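Long-range contact in hypothetical methylmalonyl-CoA decarboxylase alpha subunit (Sulfolobus tokodaii, PDB 1X0U), which is of unknown function but is a putative carboxyl transferase subunit, six copies of which assemble, each chain with two crotonase-like domains: residues Q166-Y180 and D186-V200. Sequence-based numbering, arbitrary orientation.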
# COMPACT_ATOMS: atom_id res chain seq x y z
N GLN A 166 -13.54 22.32 7.97
CA GLN A 166 -14.26 22.56 9.22
C GLN A 166 -14.39 24.05 9.48
O GLN A 166 -13.41 24.74 9.78
CB GLN A 166 -13.52 21.93 10.39
CG GLN A 166 -13.45 20.42 10.35
CD GLN A 166 -12.61 19.88 11.48
OE1 GLN A 166 -11.37 19.86 11.40
NE2 GLN A 166 -13.26 19.48 12.56
N ILE A 167 -15.62 24.55 9.37
CA ILE A 167 -15.92 25.97 9.59
C ILE A 167 -16.82 26.17 10.81
O ILE A 167 -17.80 25.46 10.99
CB ILE A 167 -16.63 26.56 8.36
CG1 ILE A 167 -15.76 26.39 7.12
CG2 ILE A 167 -16.92 28.02 8.58
CD1 ILE A 167 -16.47 26.69 5.80
N THR A 168 -16.49 27.13 11.66
CA THR A 168 -17.31 27.39 12.83
C THR A 168 -17.89 28.80 12.77
O THR A 168 -17.18 29.74 12.44
CB THR A 168 -16.51 27.31 14.15
OG1 THR A 168 -15.71 28.48 14.29
CG2 THR A 168 -15.62 26.09 14.17
N ILE A 169 -19.18 28.93 13.06
CA ILE A 169 -19.78 30.25 13.11
C ILE A 169 -19.94 30.46 14.60
O ILE A 169 -20.70 29.74 15.26
CB ILE A 169 -21.19 30.31 12.46
CG1 ILE A 169 -21.09 30.06 10.96
CG2 ILE A 169 -21.82 31.69 12.70
CD1 ILE A 169 -22.43 30.12 10.27
N MET A 170 -19.18 31.40 15.15
CA MET A 170 -19.28 31.70 16.57
C MET A 170 -20.41 32.70 16.70
O MET A 170 -20.23 33.89 16.45
CB MET A 170 -17.96 32.30 17.09
CG MET A 170 -18.01 32.75 18.55
SD MET A 170 -18.74 31.49 19.61
CE MET A 170 -17.63 30.07 19.18
N ALA A 171 -21.60 32.22 17.07
CA ALA A 171 -22.75 33.10 17.21
C ALA A 171 -23.31 33.07 18.63
O ALA A 171 -24.53 33.08 18.84
CB ALA A 171 -23.84 32.70 16.20
N GLY A 172 -22.40 33.06 19.61
CA GLY A 172 -22.80 33.02 21.00
C GLY A 172 -21.74 33.51 21.96
O GLY A 172 -20.72 34.05 21.53
N PRO A 173 -21.94 33.36 23.29
CA PRO A 173 -21.03 33.77 24.36
C PRO A 173 -20.22 32.59 24.91
O PRO A 173 -20.47 32.13 26.02
CB PRO A 173 -21.99 34.31 25.40
CG PRO A 173 -23.10 33.31 25.33
CD PRO A 173 -23.26 33.00 23.84
N ALA A 174 -19.24 32.14 24.15
CA ALA A 174 -18.40 31.02 24.54
C ALA A 174 -17.36 31.29 25.63
O ALA A 174 -16.59 32.25 25.55
CB ALA A 174 -17.71 30.43 23.30
N ALA A 175 -17.35 30.42 26.64
CA ALA A 175 -16.39 30.50 27.74
C ALA A 175 -15.84 29.10 27.99
O ALA A 175 -16.49 28.11 27.68
CB ALA A 175 -17.08 31.03 29.00
N GLY A 176 -14.63 29.03 28.55
CA GLY A 176 -14.03 27.75 28.84
C GLY A 176 -13.92 26.82 27.64
O GLY A 176 -13.64 27.26 26.52
N GLY A 177 -14.16 25.53 27.86
CA GLY A 177 -14.08 24.54 26.80
C GLY A 177 -14.87 24.79 25.53
O GLY A 177 -14.57 24.18 24.51
N ALA A 178 -15.87 25.66 25.58
CA ALA A 178 -16.70 25.96 24.40
C ALA A 178 -15.87 26.67 23.34
O ALA A 178 -16.27 26.79 22.17
CB ALA A 178 -17.87 26.85 24.82
N VAL A 179 -14.69 27.12 23.76
CA VAL A 179 -13.75 27.85 22.95
C VAL A 179 -12.80 26.99 22.09
O VAL A 179 -12.40 27.39 21.00
CB VAL A 179 -12.92 28.79 23.88
CG1 VAL A 179 -11.44 28.61 23.64
CG2 VAL A 179 -13.34 30.22 23.70
N TYR A 180 -12.46 25.81 22.58
CA TYR A 180 -11.50 24.96 21.90
C TYR A 180 -11.85 24.22 20.61
O TYR A 180 -10.99 24.10 19.74
CB TYR A 180 -10.89 23.99 22.91
CG TYR A 180 -9.91 24.69 23.82
CD1 TYR A 180 -10.08 24.67 25.20
CD2 TYR A 180 -8.82 25.39 23.29
CE1 TYR A 180 -9.18 25.32 26.04
CE2 TYR A 180 -7.92 26.05 24.12
CZ TYR A 180 -8.10 26.01 25.50
OH TYR A 180 -7.18 26.63 26.33
N ASP A 186 -10.84 24.84 10.89
CA ASP A 186 -10.01 25.65 9.98
C ASP A 186 -10.29 27.15 9.94
O ASP A 186 -9.37 27.95 9.83
CB ASP A 186 -10.10 25.07 8.57
CG ASP A 186 -9.81 23.57 8.52
OD1 ASP A 186 -8.74 23.15 9.01
OD2 ASP A 186 -10.66 22.83 7.99
N PHE A 187 -11.56 27.53 10.01
CA PHE A 187 -11.94 28.94 9.97
C PHE A 187 -12.99 29.27 11.01
O PHE A 187 -13.93 28.50 11.22
CB PHE A 187 -12.54 29.30 8.59
CG PHE A 187 -11.61 29.08 7.43
CD1 PHE A 187 -10.65 30.03 7.10
CD2 PHE A 187 -11.68 27.90 6.70
CE1 PHE A 187 -9.76 29.80 6.05
CE2 PHE A 187 -10.80 27.67 5.64
CZ PHE A 187 -9.84 28.62 5.32
N ILE A 188 -12.82 30.41 11.66
CA ILE A 188 -13.79 30.87 12.63
C ILE A 188 -14.41 32.17 12.13
O ILE A 188 -13.72 33.18 11.96
CB ILE A 188 -13.15 31.13 14.02
CG1 ILE A 188 -12.72 29.81 14.68
CG2 ILE A 188 -14.17 31.81 14.93
CD1 ILE A 188 -12.11 30.01 16.06
N ILE A 189 -15.70 32.12 11.84
CA ILE A 189 -16.46 33.29 11.40
C ILE A 189 -17.26 33.71 12.63
O ILE A 189 -18.06 32.93 13.15
CB ILE A 189 -17.41 32.93 10.27
CG1 ILE A 189 -16.61 32.44 9.06
CG2 ILE A 189 -18.29 34.13 9.93
CD1 ILE A 189 -17.43 31.75 8.00
N MET A 190 -17.04 34.93 13.08
CA MET A 190 -17.71 35.43 14.27
C MET A 190 -18.43 36.74 14.01
O MET A 190 -17.97 37.58 13.23
CB MET A 190 -16.67 35.63 15.37
CG MET A 190 -17.24 36.04 16.71
SD MET A 190 -15.98 35.92 17.97
CE MET A 190 -16.76 36.76 19.33
N ILE A 191 -19.57 36.92 14.68
CA ILE A 191 -20.37 38.13 14.55
C ILE A 191 -19.97 39.09 15.66
O ILE A 191 -19.74 38.68 16.79
CB ILE A 191 -21.88 37.84 14.69
CG1 ILE A 191 -22.33 36.84 13.61
CG2 ILE A 191 -22.69 39.14 14.56
CD1 ILE A 191 -22.01 35.41 13.92
N LYS A 192 -19.85 40.38 15.35
CA LYS A 192 -19.49 41.32 16.40
C LYS A 192 -20.76 41.87 17.02
O LYS A 192 -21.72 42.16 16.32
CB LYS A 192 -18.58 42.45 15.89
CG LYS A 192 -18.79 42.93 14.46
CD LYS A 192 -17.56 43.73 14.01
CE LYS A 192 -17.59 44.09 12.51
NZ LYS A 192 -18.27 45.39 12.24
N GLY A 193 -20.75 41.99 18.34
CA GLY A 193 -21.91 42.49 19.05
C GLY A 193 -21.81 42.10 20.51
O GLY A 193 -20.98 41.26 20.90
N ASP A 194 -22.66 42.70 21.33
CA ASP A 194 -22.69 42.45 22.76
C ASP A 194 -22.86 40.97 23.10
O ASP A 194 -22.28 40.49 24.07
CB ASP A 194 -23.82 43.24 23.41
CG ASP A 194 -23.89 43.01 24.90
OD1 ASP A 194 -22.97 43.48 25.61
OD2 ASP A 194 -24.84 42.35 25.36
N ALA A 195 -23.67 40.28 22.30
CA ALA A 195 -23.99 38.86 22.49
C ALA A 195 -22.95 37.84 22.00
O ALA A 195 -23.13 36.64 22.19
CB ALA A 195 -25.31 38.56 21.85
N TYR A 196 -21.87 38.30 21.38
CA TYR A 196 -20.88 37.36 20.89
C TYR A 196 -19.49 37.61 21.45
O TYR A 196 -18.99 38.72 21.41
CB TYR A 196 -20.81 37.41 19.36
CG TYR A 196 -22.15 37.50 18.69
CD1 TYR A 196 -22.71 38.73 18.36
CD2 TYR A 196 -22.88 36.35 18.40
CE1 TYR A 196 -23.96 38.81 17.74
CE2 TYR A 196 -24.13 36.42 17.79
CZ TYR A 196 -24.66 37.65 17.46
OH TYR A 196 -25.88 37.71 16.82
N TYR A 197 -18.88 36.56 21.97
CA TYR A 197 -17.54 36.66 22.50
C TYR A 197 -17.01 35.29 22.81
O TYR A 197 -17.73 34.30 22.73
CB TYR A 197 -17.53 37.52 23.77
CG TYR A 197 -18.46 37.07 24.87
CD1 TYR A 197 -18.14 35.99 25.69
CD2 TYR A 197 -19.65 37.77 25.15
CE1 TYR A 197 -18.95 35.62 26.77
CE2 TYR A 197 -20.47 37.41 26.22
CZ TYR A 197 -20.11 36.34 27.03
OH TYR A 197 -20.91 35.98 28.10
N MET A 198 -15.73 35.21 23.11
CA MET A 198 -15.14 33.94 23.49
C MET A 198 -13.84 34.14 24.23
O MET A 198 -13.02 34.98 23.87
CB MET A 198 -14.99 32.99 22.28
CG MET A 198 -14.06 33.36 21.14
SD MET A 198 -14.20 32.09 19.81
CE MET A 198 -14.68 33.01 18.47
N PHE A 199 -13.69 33.39 25.32
CA PHE A 199 -12.50 33.44 26.14
C PHE A 199 -12.38 32.15 26.94
O PHE A 199 -13.39 31.51 27.22
CB PHE A 199 -12.53 34.67 27.07
CG PHE A 199 -13.87 34.95 27.70
CD1 PHE A 199 -14.58 36.09 27.36
CD2 PHE A 199 -14.41 34.09 28.65
CE1 PHE A 199 -15.81 36.38 27.96
CE2 PHE A 199 -15.63 34.37 29.26
CZ PHE A 199 -16.34 35.52 28.91
N VAL A 200 -11.16 31.76 27.28
CA VAL A 200 -10.93 30.53 28.04
C VAL A 200 -11.42 30.70 29.47
O VAL A 200 -12.14 29.86 30.00
CB VAL A 200 -9.43 30.16 28.05
CG1 VAL A 200 -9.21 28.91 28.89
CG2 VAL A 200 -8.94 29.92 26.62
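Thr168 and Ile189 lie at the middle of a parallel ladder between strands 166-170 and 187-191. Thr168 N donates to Phe187 O at 2.9 Å, Ile189 N to Thr168 O, and Met170 N to Ile189 O. Before the ladder, Gln166 O accepts Asp186 N and, weakly, Phe187 N, while Gln166 N gives its hydrogen to Asp186 OD2 at 2.9 Å, on the anti side of the carboxylate. The other oxygen, Asp186 OD1, is bound by Asn519 of the second subunit. Past residues 171-172 and the type I turn from Gly193 to Tyr196, pairing resumes between 173-175 and 197-199, where Tyr197 N donates to Gly172 O, Ala174 N to Tyr197 O and Phe199 N to Ala174 O. Gly176 N ends it with weak bonds to Phe199 O and Val200 O.

The crotonase-like fold is a superhelix of beta-beta-alpha repeats. Here each long strand is followed by a short one, 166-170 by 173-175 and 187-191 by 197-199; long pairs with long and short with short, in two separate sheets.

Among the apolar contacts, Ile167 CG2 meets Ile189 CD1 at 3.8 Å on the face of the large sheet covered by helix 239-252. On its other face, Met170 and Met190 run side by side, with CG of the first 3.8 Å from SD of the second. Met198 reaches across from the small sheet, so the three methionines lie between the two sheets. A chi1 of 175°, CG anti to the backbone N, carries Met170 CG toward Met190 and Met198, and the bend at chi2 and chi3 brings Met170 CE to 4.0 Å from Met198 SD. From the loop after strand 173-175, Val179 CG2 closes on Met198 CB at 3.5 Å.

Among the aromatic contacts, Pro173 CB sits over one face of the Tyr197 ring as a CH-pi contact, 3.6 Å from the ring centroid; Phe216 also stacks with Tyr197. Tyr196 instead turns its ring edge to the Ala171 carbonyl carbon, and its OH bonds to Glu239.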